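Putative phosphohistidine phosphatase, SixA (Nakamurella multipartita, PDB 4HBZ) probably removes phosphoryl groups from phosphohistidine or a related phosphorylated substrate, as a member of the histidine phosphatase superfamily. Local coordinates at residues V23-G31 against L41-A52; V34-T42 against T70-L78. One frame throughout, in Å; residues are numbered along the deposited sequence.

Interaction 1: V23-G31 against L41-A52; sequences VLMRHAAAG and LTPDGVRAATAA
Ala29 O receives the backbone N-H of Thr42 in a bond of 3.0 Å that is nearly straight, 164° at the hydrogen, the donor tilted 27° from the carbonyl plane. Two CA-H groups add weak contacts to the same oxygen, Leu41 CA at 3.4 Å and Gly45 CA at 3.6 Å, where the chain enters helix 43-59. Thr42 is the N-cap of that helix. Its hydroxyl lies between the backbone N and the carbonyl carbon (chi1 64°), from where OG1 accepts the N-H of Gly45 at 3.0 Å while the methyl CG2 rests on Ala30 C and Gly31 N. A valine in place of Thr42 has no hydroxyl and would probably leave Gly45 N without its cap, freeing the first turn to fray. Gly45 suits its place because a side chain on it would run into Ala29 O. Ala28 CB lies 3.2 Å from Gly45 O and within packing distance of Ala48 CB and Ala49 CB. Beside it, Leu41 CD2 lies 3.3 Å from Ala28 O. Deeper in, the selenomethionine at Met25 leaves strand 20-26 with an extended chain, and its terminal methyl CE meets Ala52 CB at 3.6 Å, with Phe159 touching both side chains. His27 ND1 donates to Ala28 O at 2.8 Å, which restrains the rotation of the imidazole. The loop after strand 20-26, following what is probably the superfamily's Arg-His pair, is thus bridged back from Ala30 to Leu41 at the start of helix 43-59; Gly45 N is met by the Thr42 cap, and Thr42 N by Ala29 O.

Interaction 2: V34-T42 against T70-L78; sequences VRDHDRPLT and TAARTRQTL
The guanidinium of Arg73 carries Arg39 NH1 over the centre of one face, 3.5 Å above the plane, while Asp36 OD2 and a water lie at its edge. Both terminal nitrogens of Arg73 close on that one oxygen in a salt bridge, NH2 at 2.9 Å along the syn lone pair and NH1 from above the carboxylate, whose plane stands 86° to the guanidinium. Asp36 OD1 forms another with Arg39 NH1 at 3.0 Å, completing a salt-bridge network that probably offsets the closeness of the arginines; Tyr94 also bonds OD2, and Arg39 NE bonds Gly31 O. The His37 ring has Ala71 CA over one face, a CH-pi contact, and NE2 donates in the ring plane to Thr70 OG1 at 3.0 Å, a hydroxyl shared with Asp91. Ala72 N reaches His37 O at 2.9 Å, and the water, within hydrogen-bonding distance of His37 O and Arg39 O, accepts from Arg73 N and NH1. Gln76, extended beyond CG, offers OE1 to Leu41 N at 2.8 Å; Leu41 CD2 lies against Arg73 O and Thr77 OG1, CD1 against the Gln76-Thr77 backbone. This loop-to-helix clasp is consistent with the wall of a histidine phosphatase pocket.

Interactions 1 and 2 share Leu41 and Thr42, and their centres lie 10 Å apart. The loop between strand 20-26 and helix 43-59 folds back on itself where they meet: Gly31 N lies 2.8 Å from Pro40 O, and Gly31 O lies 2.7 Å from Arg39 NE, both probable hydrogen bonds. Helix 72-81 serves both contacts, since Thr77 OG1 also bonds Ala28 N. His27 NE2 is in close contact with Arg73 NE, at 3.3 Å, and His120 meets the His27 ring. Arg26, His27, Arg73 and His120 are consistent with the phosphate pocket of this superfamily, with His27 probably the nucleophile. A bound glycerol lies about 13 Å from the Arg73 side chain, so it does not occupy the site beside it.

Interaction 1: V23-G31 against L41-A52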
ATOM      1  N   VAL A  23       3.696   1.265   2.841  1.00 10.29           N
ATOM      2  CA  VAL A  23       3.439  -0.050   2.267  1.00 10.42           C
ATOM      3  C   VAL A  23       2.099   0.048   1.529  1.00 10.59           C
ATOM      4  O   VAL A  23       1.072   0.408   2.146  1.00 10.80           O
ATOM      5  CB  VAL A  23       3.351  -1.164   3.322  1.00 11.03           C
ATOM      6  CG1 VAL A  23       3.148  -2.500   2.614  1.00 11.32           C
ATOM      7  CG2 VAL A  23       4.635  -1.189   4.140  1.00 11.71           C
ATOM      8  N   LEU A  24       2.125  -0.207   0.235  1.00  9.97           N
ATOM      9  CA  LEU A  24       0.957  -0.190  -0.608  1.00 10.32           C
ATOM     10  C   LEU A  24       0.583  -1.615  -0.979  1.00  9.75           C
ATOM     11  O   LEU A  24       1.341  -2.249  -1.701  1.00 10.66           O
ATOM     12  CB  LEU A  24       1.183   0.652  -1.848  1.00 10.84           C
ATOM     13  CG  LEU A  24       1.486   2.128  -1.702  1.00 11.29           C
ATOM     14  CD1 LEU A  24       1.746   2.774  -3.030  1.00 11.85           C
ATOM     15  CD2 LEU A  24       0.346   2.796  -0.914  1.00 11.84           C
HETATM   16  N   MSE A  25      -0.551  -2.123  -0.495  1.00 10.22           N
HETATM   17  CA  MSE A  25      -0.940  -3.515  -0.668  1.00 10.15           C
HETATM   18  C   MSE A  25      -2.202  -3.613  -1.436  1.00 10.56           C
HETATM   19  O   MSE A  25      -3.206  -2.965  -1.109  1.00 10.48           O
HETATM   20  CB  MSE A  25      -1.089  -4.166   0.720  1.00 11.11           C
HETATM   21  CG  MSE A  25      -1.379  -5.648   0.557  1.00 10.74           C
HETATM   22 SE   MSE A  25      -1.218  -6.549   2.301  0.90 12.78          SE
HETATM   23  CE  MSE A  25      -1.394  -8.412   1.611  1.00 15.80           C
ATOM     24  N   ARG A  26      -2.210  -4.532  -2.386  1.00 10.42           N
ATOM     25  CA  ARG A  26      -3.462  -4.956  -3.037  1.00 10.03           C
ATOM     26  C   ARG A  26      -4.028  -6.146  -2.255  1.00 10.36           C
ATOM     27  O   ARG A  26      -3.290  -7.079  -1.903  1.00 11.67           O
ATOM     28  CB  ARG A  26      -3.182  -5.366  -4.495  1.00 10.48           C
ATOM     29  CG  ARG A  26      -4.422  -5.868  -5.213  1.00 11.32           C
ATOM     30  CD  ARG A  26      -4.083  -6.315  -6.614  1.00 12.48           C
ATOM     31  NE  ARG A  26      -5.271  -6.768  -7.324  1.00 13.74           N
ATOM     32  CZ  ARG A  26      -5.248  -7.242  -8.576  1.00 16.22           C
ATOM     33  NH1 ARG A  26      -4.144  -7.308  -9.258  1.00 16.89           N
ATOM     34  NH2 ARG A  26      -6.400  -7.561  -9.166  1.00 19.01           N
ATOM     35  N   HIS A  27      -5.316  -6.107  -1.963  1.00 10.99           N
ATOM     36  CA  HIS A  27      -5.954  -7.210  -1.250  1.00 11.03           C
ATOM     37  C   HIS A  27      -5.640  -8.547  -1.930  1.00 10.02           C
ATOM     38  O   HIS A  27      -5.432  -8.633  -3.142  1.00 11.36           O
ATOM     39  CB  HIS A  27      -7.473  -7.035  -1.150  1.00 12.13           C
ATOM     40  CG  HIS A  27      -8.171  -7.067  -2.457  1.00 12.38           C
ATOM     41  ND1 HIS A  27      -8.439  -8.232  -3.143  1.00 13.38           N
ATOM     42  CD2 HIS A  27      -8.623  -6.049  -3.241  1.00 13.10           C
ATOM     43  CE1 HIS A  27      -9.011  -7.930  -4.287  1.00 14.63           C
ATOM     44  NE2 HIS A  27      -9.143  -6.615  -4.369  1.00 13.63           N
ATOM     45  N   ALA A  28      -5.729  -9.584  -1.118  1.00 11.21           N
ATOM     46  CA  ALA A  28      -5.509 -10.945  -1.610  1.00 11.40           C
ATOM     47  C   ALA A  28      -6.711 -11.467  -2.368  1.00 12.59           C
ATOM     48  O   ALA A  28      -7.766 -10.835  -2.440  1.00 12.37           O
ATOM     49  CB  ALA A  28      -5.111 -11.838  -0.482  1.00 12.45           C
ATOM     50  N   ALA A  29      -6.528 -12.605  -3.019  1.00 14.08           N
ATOM     51  CA  ALA A  29      -7.503 -13.145  -3.969  1.00 14.55           C
ATOM     52  C   ALA A  29      -8.853 -13.386  -3.319  1.00 15.23           C
ATOM     53  O   ALA A  29      -8.936 -13.930  -2.185  1.00 15.04           O
ATOM     54  CB  ALA A  29      -6.973 -14.415  -4.590  1.00 16.56           C
ATOM     55  N   ALA A  30      -9.911 -12.987  -4.015  1.00 15.96           N
ATOM     56  CA  ALA A  30     -11.252 -13.047  -3.485  1.00 16.57           C
ATOM     57  C   ALA A  30     -12.221 -13.817  -4.388  1.00 17.02           C
ATOM     58  O   ALA A  30     -11.976 -14.023  -5.574  1.00 17.75           O
ATOM     59  CB  ALA A  30     -11.755 -11.618  -3.246  1.00 17.25           C
ATOM     60  N   GLY A  31     -13.243 -14.334  -3.750  1.00 16.84           N
ATOM     61  CA  GLY A  31     -14.211 -15.201  -4.393  1.00 18.16           C
ATOM     62  C   GLY A  31     -15.430 -14.453  -4.824  1.00 18.63           C
ATOM     63  O   GLY A  31     -15.389 -13.252  -5.103  1.00 18.27           O
ATOM     64  N   LEU A  41     -12.254 -13.321   0.923  1.00 15.21           N
ATOM     65  CA  LEU A  41     -11.057 -13.970   0.411  1.00 14.46           C
ATOM     66  C   LEU A  41     -11.326 -15.451   0.134  1.00 15.56           C
ATOM     67  O   LEU A  41     -12.120 -16.130   0.845  1.00 16.67           O
ATOM     68  CB  LEU A  41      -9.922 -13.902   1.405  1.00 14.60           C
ATOM     69  CG  LEU A  41      -9.385 -12.473   1.692  1.00 13.65           C
ATOM     70  CD1 LEU A  41      -8.243 -12.564   2.725  1.00 13.88           C
ATOM     71  CD2 LEU A  41      -9.023 -11.737   0.443  1.00 13.52           C
ATOM     72  N   THR A  42     -10.627 -15.964  -0.855  1.00 15.43           N
ATOM     73  CA  THR A  42     -10.615 -17.421  -1.062  1.00 16.93           C
ATOM     74  C   THR A  42      -9.642 -18.045  -0.063  1.00 17.20           C
ATOM     75  O   THR A  42      -8.854 -17.337   0.587  1.00 17.10           O
ATOM     76  CB  THR A  42     -10.131 -17.762  -2.476  1.00 17.25           C
ATOM     77  OG1 THR A  42      -8.783 -17.339  -2.602  1.00 16.82           O
ATOM     78  CG2 THR A  42     -10.989 -17.110  -3.538  1.00 18.62           C
ATOM     79  N   PRO A  43      -9.652 -19.395   0.072  1.00 17.44           N
ATOM     80  CA  PRO A  43      -8.633 -19.975   0.932  1.00 17.89           C
ATOM     81  C   PRO A  43      -7.209 -19.666   0.500  1.00 17.55           C
ATOM     82  O   PRO A  43      -6.339 -19.455   1.366  1.00 17.72           O
ATOM     83  CB  PRO A  43      -8.959 -21.465   0.899  1.00 18.93           C
ATOM     84  CG  PRO A  43     -10.470 -21.498   0.617  1.00 19.21           C
ATOM     85  CD  PRO A  43     -10.733 -20.330  -0.276  1.00 19.71           C
ATOM     86  N   ASP A  44      -6.952 -19.623  -0.786  1.00 17.94           N
ATOM     87  CA  ASP A  44      -5.604 -19.232  -1.243  1.00 18.26           C
ATOM     88  C   ASP A  44      -5.333 -17.763  -0.914  1.00 16.50           C
ATOM     89  O   ASP A  44      -4.205 -17.415  -0.533  1.00 15.30           O
ATOM     90  CB  ASP A  44      -5.441 -19.449  -2.741  1.00 21.02           C
ATOM     91  CG  ASP A  44      -5.304 -20.933  -3.139  1.00 27.85           C
ATOM     92  OD1 ASP A  44      -4.917 -21.786  -2.333  1.00 28.63           O
ATOM     93  OD2 ASP A  44      -5.583 -21.204  -4.313  1.00 34.46           O
ATOM     94  N   GLY A  45      -6.347 -16.894  -0.986  1.00 14.81           N
ATOM     95  CA  GLY A  45      -6.130 -15.483  -0.645  1.00 14.77           C
ATOM     96  C   GLY A  45      -5.819 -15.314   0.839  1.00 13.17           C
ATOM     97  O   GLY A  45      -4.947 -14.548   1.234  1.00 12.96           O
ATOM     98  N   VAL A  46      -6.477 -16.111   1.695  1.00 14.12           N
ATOM     99  CA  VAL A  46      -6.145 -16.089   3.108  1.00 14.35           C
ATOM    100  C   VAL A  46      -4.680 -16.515   3.287  1.00 13.56           C
ATOM    101  O   VAL A  46      -3.945 -15.879   4.038  1.00 13.64           O
ATOM    102  CB  VAL A  46      -7.055 -16.999   3.929  1.00 15.64           C
ATOM    103  CG1 VAL A  46      -6.550 -17.092   5.367  1.00 15.60           C
ATOM    104  CG2 VAL A  46      -8.496 -16.478   3.947  1.00 16.14           C
ATOM    105  N   ARG A  47      -4.239 -17.604   2.642  1.00 14.27           N
ATOM    106  CA  ARG A  47      -2.815 -17.990   2.744  1.00 14.57           C
ATOM    107  C   ARG A  47      -1.864 -16.867   2.251  1.00 13.50           C
ATOM    108  O   ARG A  47      -0.855 -16.593   2.880  1.00 13.71           O
ATOM    109  CB  ARG A  47      -2.512 -19.288   1.998  1.00 16.14           C
ATOM    110  CG  ARG A  47      -2.933 -20.482   2.774  1.00 19.35           C
ATOM    111  CD  ARG A  47      -2.583 -21.779   2.017  1.00 22.29           C
ATOM    112  NE  ARG A  47      -3.532 -22.075   0.967  1.00 24.56           N
ATOM    113  CZ  ARG A  47      -4.709 -22.686   1.155  1.00 27.61           C
ATOM    114  NH1 ARG A  47      -5.508 -22.887   0.126  1.00 27.77           N
ATOM    115  NH2 ARG A  47      -5.093 -23.087   2.367  1.00 28.77           N
ATOM    116  N   ALA A  48      -2.211 -16.204   1.165  1.00 13.17           N
ATOM    117  CA  ALA A  48      -1.333 -15.171   0.638  1.00 12.85           C
ATOM    118  C   ALA A  48      -1.270 -13.988   1.613  1.00 12.25           C
ATOM    119  O   ALA A  48      -0.211 -13.418   1.878  1.00 12.13           O
ATOM    120  CB  ALA A  48      -1.815 -14.733  -0.711  1.00 13.26           C
ATOM    121  N   ALA A  49      -2.398 -13.583   2.157  1.00 11.99           N
ATOM    122  CA  ALA A  49      -2.397 -12.439   3.085  1.00 11.99           C
ATOM    123  C   ALA A  49      -1.670 -12.786   4.391  1.00 11.99           C
ATOM    124  O   ALA A  49      -0.989 -11.955   4.999  1.00 13.18           O
ATOM    125  CB  ALA A  49      -3.838 -12.043   3.383  1.00 12.24           C
ATOM    126  N   THR A  50      -1.841 -14.030   4.823  1.00 12.06           N
ATOM    127  CA  THR A  50      -1.124 -14.479   6.007  1.00 12.95           C
ATOM    128  C   THR A  50       0.381 -14.420   5.815  1.00 12.41           C
ATOM    129  O   THR A  50       1.144 -13.927   6.681  1.00 12.86           O
ATOM    130  CB  THR A  50      -1.571 -15.904   6.359  1.00 14.03           C
ATOM    131  OG1 THR A  50      -2.987 -15.901   6.627  1.00 15.52           O
ATOM    132  CG2 THR A  50      -0.799 -16.444   7.555  1.00 15.01           C
ATOM    133  N   ALA A  51       0.834 -14.910   4.661  1.00 11.97           N
ATOM    134  CA  ALA A  51       2.260 -14.844   4.353  1.00 11.98           C
ATOM    135  C   ALA A  51       2.782 -13.437   4.271  1.00 12.20           C
ATOM    136  O   ALA A  51       3.886 -13.139   4.750  1.00 12.24           O
ATOM    137  CB  ALA A  51       2.561 -15.657   3.086  1.00 12.47           C
ATOM    138  N   ALA A  52       1.996 -12.559   3.667  1.00 12.68           N
ATOM    139  CA  ALA A  52       2.399 -11.161   3.556  1.00 11.79           C
ATOM    140  C   ALA A  52       2.536 -10.519   4.929  1.00 11.64           C
ATOM    141  O   ALA A  52       3.518  -9.817   5.211  1.00 12.92           O
ATOM    142  CB  ALA A  52       1.393 -10.397   2.719  1.00 12.37           C
TER

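Interaction 2: V34-T42 against T70-L78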
ATOM      1  N   VAL A  34     -22.990 -12.090  -3.795  0.50 21.71           N
ATOM      2  CA  VAL A  34     -24.027 -11.388  -4.563  0.50 22.77           C
ATOM      3  C   VAL A  34     -23.849  -9.851  -4.525  0.50 22.27           C
ATOM      4  O   VAL A  34     -24.370  -9.159  -5.382  0.50 24.53           O
ATOM      5  CB  VAL A  34     -25.451 -11.797  -4.157  0.50 24.93           C
ATOM      6  CG1 VAL A  34     -25.636 -13.298  -4.375  0.50 25.26           C
ATOM      7  CG2 VAL A  34     -25.746 -11.386  -2.715  0.50 25.81           C
ATOM      8  N   ARG A  35     -23.116  -9.330  -3.555  0.50 20.28           N
ATOM      9  CA  ARG A  35     -22.678  -7.930  -3.608  0.50 19.25           C
ATOM     10  C   ARG A  35     -21.165  -7.895  -3.685  0.50 16.86           C
ATOM     11  O   ARG A  35     -20.494  -8.552  -2.887  0.50 15.67           O
ATOM     12  CB  ARG A  35     -23.131  -7.174  -2.364  0.50 21.42           C
ATOM     13  CG  ARG A  35     -24.627  -6.943  -2.253  0.50 24.60           C
ATOM     14  CD  ARG A  35     -24.859  -5.668  -1.456  0.50 26.75           C
ATOM     15  NE  ARG A  35     -24.152  -5.724  -0.186  0.50 29.55           N
ATOM     16  CZ  ARG A  35     -24.699  -5.475   1.004  0.50 32.78           C
ATOM     17  NH1 ARG A  35     -25.959  -5.079   1.097  0.50 34.09           N
ATOM     18  NH2 ARG A  35     -23.967  -5.586   2.102  0.50 33.68           N
ATOM     19  N   ASP A  36     -20.598  -7.123  -4.621  1.00 15.40           N
ATOM     20  CA  ASP A  36     -19.151  -7.087  -4.733  1.00 13.98           C
ATOM     21  C   ASP A  36     -18.441  -6.726  -3.421  1.00 13.51           C
ATOM     22  O   ASP A  36     -17.469  -7.342  -3.047  1.00 13.13           O
ATOM     23  CB  ASP A  36     -18.696  -6.098  -5.816  1.00 13.91           C
ATOM     24  CG  ASP A  36     -17.189  -5.999  -5.872  1.00 13.78           C
ATOM     25  OD1 ASP A  36     -16.589  -6.858  -6.608  1.00 14.66           O
ATOM     26  OD2 ASP A  36     -16.583  -5.162  -5.140  1.00 13.48           O
ATOM     27  N   HIS A  37     -18.995  -5.772  -2.706  1.00 14.13           N
ATOM     28  CA  HIS A  37     -18.314  -5.259  -1.515  1.00 14.67           C
ATOM     29  C   HIS A  37     -18.197  -6.385  -0.456  1.00 15.29           C
ATOM     30  O   HIS A  37     -17.238  -6.361   0.329  1.00 15.34           O
ATOM     31  CB  HIS A  37     -19.146  -4.070  -1.002  1.00 16.12           C
ATOM     32  CG  HIS A  37     -18.479  -3.223   0.023  1.00 16.38           C
ATOM     33  ND1 HIS A  37     -18.782  -3.319   1.357  1.00 18.19           N
ATOM     34  CD2 HIS A  37     -17.586  -2.208  -0.092  1.00 16.96           C
ATOM     35  CE1 HIS A  37     -18.096  -2.408   2.028  1.00 18.12           C
ATOM     36  NE2 HIS A  37     -17.354  -1.726   1.170  1.00 16.96           N
ATOM     37  N   ASP A  38     -19.052  -7.397  -0.499  1.00 15.90           N
ATOM     38  CA  ASP A  38     -19.065  -8.551   0.443  1.00 17.41           C
ATOM     39  C   ASP A  38     -18.203  -9.720   0.023  1.00 17.86           C
ATOM     40  O   ASP A  38     -18.122 -10.764   0.759  1.00 17.29           O
ATOM     41  CB  ASP A  38     -20.491  -9.102   0.601  1.00 19.48           C
ATOM     42  CG  ASP A  38     -21.413  -8.117   1.291  1.00 22.64           C
ATOM     43  OD1 ASP A  38     -20.907  -7.276   2.073  1.00 26.16           O
ATOM     44  OD2 ASP A  38     -22.635  -8.199   1.061  1.00 27.28           O
ATOM     45  N   ARG A  39     -17.576  -9.650  -1.164  1.00 15.57           N
ATOM     46  CA  ARG A  39     -16.816 -10.820  -1.619  1.00 15.52           C
ATOM     47  C   ARG A  39     -15.674 -11.159  -0.637  1.00 14.29           C
ATOM     48  O   ARG A  39     -14.859 -10.311  -0.292  1.00 13.56           O
ATOM     49  CB  ARG A  39     -16.186 -10.537  -2.993  1.00 14.91           C
ATOM     50  CG  ARG A  39     -17.237 -10.503  -4.100  1.00 16.23           C
ATOM     51  CD  ARG A  39     -16.718  -9.871  -5.391  1.00 17.21           C
ATOM     52  NE  ARG A  39     -15.573 -10.636  -5.846  1.00 18.05           N
ATOM     53  CZ  ARG A  39     -14.473 -10.153  -6.368  1.00 18.79           C
ATOM     54  NH1 ARG A  39     -14.309  -8.848  -6.566  1.00 18.32           N
ATOM     55  NH2 ARG A  39     -13.477 -11.003  -6.653  1.00 19.89           N
ATOM     56  N   PRO A  40     -15.614 -12.425  -0.183  1.00 15.70           N
ATOM     57  CA  PRO A  40     -14.620 -12.808   0.793  1.00 15.89           C
ATOM     58  C   PRO A  40     -13.324 -13.249   0.136  1.00 15.88           C
ATOM     59  O   PRO A  40     -13.290 -13.574  -1.057  1.00 15.97           O
ATOM     60  CB  PRO A  40     -15.290 -13.996   1.466  1.00 16.35           C
ATOM     61  CG  PRO A  40     -15.964 -14.686   0.349  1.00 17.17           C
ATOM     62  CD  PRO A  40     -16.545 -13.523  -0.494  1.00 16.66           C
ATOM     63  N   LEU A  41     -12.254 -13.321   0.923  1.00 15.21           N
ATOM     64  CA  LEU A  41     -11.057 -13.970   0.411  1.00 14.46           C
ATOM     65  C   LEU A  41     -11.326 -15.451   0.134  1.00 15.56           C
ATOM     66  O   LEU A  41     -12.120 -16.130   0.845  1.00 16.67           O
ATOM     67  CB  LEU A  41      -9.922 -13.902   1.405  1.00 14.60           C
ATOM     68  CG  LEU A  41      -9.385 -12.473   1.692  1.00 13.65           C
ATOM     69  CD1 LEU A  41      -8.243 -12.564   2.725  1.00 13.88           C
ATOM     70  CD2 LEU A  41      -9.023 -11.737   0.443  1.00 13.52           C
ATOM     71  N   THR A  42     -10.627 -15.964  -0.855  1.00 15.43           N
ATOM     72  CA  THR A  42     -10.615 -17.421  -1.062  1.00 16.93           C
ATOM     73  C   THR A  42      -9.642 -18.045  -0.063  1.00 17.20           C
ATOM     74  O   THR A  42      -8.854 -17.337   0.587  1.00 17.10           O
ATOM     75  CB  THR A  42     -10.131 -17.762  -2.476  1.00 17.25           C
ATOM     76  OG1 THR A  42      -8.783 -17.339  -2.602  1.00 16.82           O
ATOM     77  CG2 THR A  42     -10.989 -17.110  -3.538  1.00 18.62           C
ATOM     78  N   THR A  70     -13.114  -0.376   2.808  1.00 11.98           N
ATOM     79  CA  THR A  70     -14.194  -0.966   3.584  1.00 13.33           C
ATOM     80  C   THR A  70     -14.678  -2.316   3.033  1.00 13.22           C
ATOM     81  O   THR A  70     -15.427  -3.020   3.700  1.00 13.66           O
ATOM     82  CB  THR A  70     -15.369  -0.013   3.671  1.00 14.62           C
ATOM     83  OG1 THR A  70     -15.688   0.426   2.337  1.00 14.69           O
ATOM     84  CG2 THR A  70     -15.017   1.190   4.594  1.00 15.38           C
ATOM     85  N   ALA A  71     -14.233  -2.705   1.838  1.00 12.96           N
ATOM     86  CA  ALA A  71     -14.667  -3.978   1.255  1.00 12.97           C
ATOM     87  C   ALA A  71     -14.286  -5.135   2.203  1.00 12.41           C
ATOM     88  O   ALA A  71     -13.222  -5.093   2.874  1.00 13.14           O
ATOM     89  CB  ALA A  71     -14.054  -4.209  -0.095  1.00 13.29           C
ATOM     90  N   ALA A  72     -15.091  -6.177   2.208  1.00 12.35           N
ATOM     91  CA  ALA A  72     -14.766  -7.390   3.007  1.00 13.38           C
ATOM     92  C   ALA A  72     -13.349  -7.904   2.672  1.00 12.60           C
ATOM     93  O   ALA A  72     -12.591  -8.271   3.541  1.00 12.43           O
ATOM     94  CB  ALA A  72     -15.796  -8.474   2.823  1.00 13.45           C
ATOM     95  N   ARG A  73     -12.988  -7.929   1.400  1.00 12.32           N
ATOM     96  CA  ARG A  73     -11.746  -8.561   1.010  1.00 11.89           C
ATOM     97  C   ARG A  73     -10.512  -7.832   1.460  1.00 11.76           C
ATOM     98  O   ARG A  73      -9.476  -8.444   1.762  1.00 12.79           O
ATOM     99  CB  ARG A  73     -11.715  -8.831  -0.503  1.00 11.71           C
ATOM    100  CG  ARG A  73     -11.844  -7.591  -1.415  1.00 11.37           C
ATOM    101  CD  ARG A  73     -12.162  -8.054  -2.831  1.00 12.31           C
ATOM    102  NE  ARG A  73     -12.387  -6.989  -3.814  1.00 12.04           N
ATOM    103  CZ  ARG A  73     -13.588  -6.456  -4.098  1.00 12.68           C
ATOM    104  NH1 ARG A  73     -14.675  -6.694  -3.341  1.00 12.87           N
ATOM    105  NH2 ARG A  73     -13.715  -5.651  -5.134  1.00 13.18           N
ATOM    106  N   THR A  74     -10.584  -6.504   1.515  1.00 11.31           N
ATOM    107  CA  THR A  74      -9.514  -5.684   2.054  1.00 11.35           C
ATOM    108  C   THR A  74      -9.470  -5.783   3.602  1.00 11.66           C
ATOM    109  O   THR A  74      -8.426  -5.956   4.197  1.00 12.41           O
ATOM    110  CB  THR A  74      -9.658  -4.221   1.561  1.00 12.12           C
ATOM    111  OG1 THR A  74     -11.040  -3.864   1.610  1.00 12.41           O
ATOM    112  CG2 THR A  74      -9.201  -4.099   0.107  1.00 11.72           C
ATOM    113  N   ARG A  75     -10.627  -5.735   4.257  1.00 12.61           N
ATOM    114  CA  ARG A  75     -10.716  -5.962   5.713  1.00 12.88           C
ATOM    115  C   ARG A  75     -10.125  -7.319   6.097  1.00 12.63           C
ATOM    116  O   ARG A  75      -9.353  -7.394   7.061  1.00 13.72           O
ATOM    117  CB  ARG A  75     -12.164  -5.879   6.193  1.00 14.56           C
ATOM    118  CG  ARG A  75     -12.772  -4.509   6.121  1.00 14.94           C
ATOM    119  CD  ARG A  75     -14.257  -4.561   6.518  1.00 17.11           C
ATOM    120  NE  ARG A  75     -14.916  -3.265   6.491  1.00 17.73           N
ATOM    121  CZ  ARG A  75     -14.934  -2.381   7.501  1.00 19.71           C
ATOM    122  NH1 ARG A  75     -14.382  -2.656   8.696  1.00 19.99           N
ATOM    123  NH2 ARG A  75     -15.588  -1.238   7.323  1.00 23.56           N
ATOM    124  N   GLN A  76     -10.485  -8.338   5.344  1.00 12.83           N
ATOM    125  CA  GLN A  76     -10.035  -9.690   5.630  1.00 13.43           C
ATOM    126  C   GLN A  76      -8.556  -9.853   5.354  1.00 13.50           C
ATOM    127  O   GLN A  76      -7.843 -10.573   6.066  1.00 12.92           O
ATOM    128  CB  GLN A  76     -10.843 -10.709   4.812  1.00 13.59           C
ATOM    129  CG  GLN A  76     -12.263 -10.845   5.357  1.00 15.36           C
ATOM    130  CD  GLN A  76     -13.157 -11.676   4.468  1.00 16.98           C
ATOM    131  OE1 GLN A  76     -12.706 -12.266   3.508  1.00 19.60           O
ATOM    132  NE2 GLN A  76     -14.468 -11.694   4.754  1.00 19.28           N
ATOM    133  N   THR A  77      -8.046  -9.207   4.323  1.00 11.59           N
ATOM    134  CA  THR A  77      -6.614  -9.216   4.075  1.00 11.31           C
ATOM    135  C   THR A  77      -5.885  -8.624   5.264  1.00 12.63           C
ATOM    136  O   THR A  77      -4.952  -9.208   5.784  1.00 12.25           O
ATOM    137  CB  THR A  77      -6.288  -8.408   2.801  1.00 11.53           C
ATOM    138  OG1 THR A  77      -6.837  -9.063   1.657  1.00 12.22           O
ATOM    139  CG2 THR A  77      -4.827  -8.259   2.651  1.00 12.21           C
ATOM    140  N   LEU A  78      -6.366  -7.490   5.743  1.00 12.56           N
ATOM    141  CA  LEU A  78      -5.745  -6.883   6.928  1.00 12.44           C
ATOM    142  C   LEU A  78      -5.788  -7.840   8.137  1.00 12.65           C
ATOM    143  O   LEU A  78      -4.779  -8.005   8.841  1.00 12.66           O
ATOM    144  CB  LEU A  78      -6.401  -5.541   7.245  1.00 12.85           C
ATOM    145  CG  LEU A  78      -5.895  -4.861   8.486  1.00 13.18           C
ATOM    146  CD1 LEU A  78      -4.434  -4.542   8.450  1.00 13.80           C
ATOM    147  CD2 LEU A  78      -6.739  -3.605   8.699  1.00 15.24           C
TER
HETATM  148  O   HOH W   1     -15.015  -7.747  -0.696  1.00 13.90           O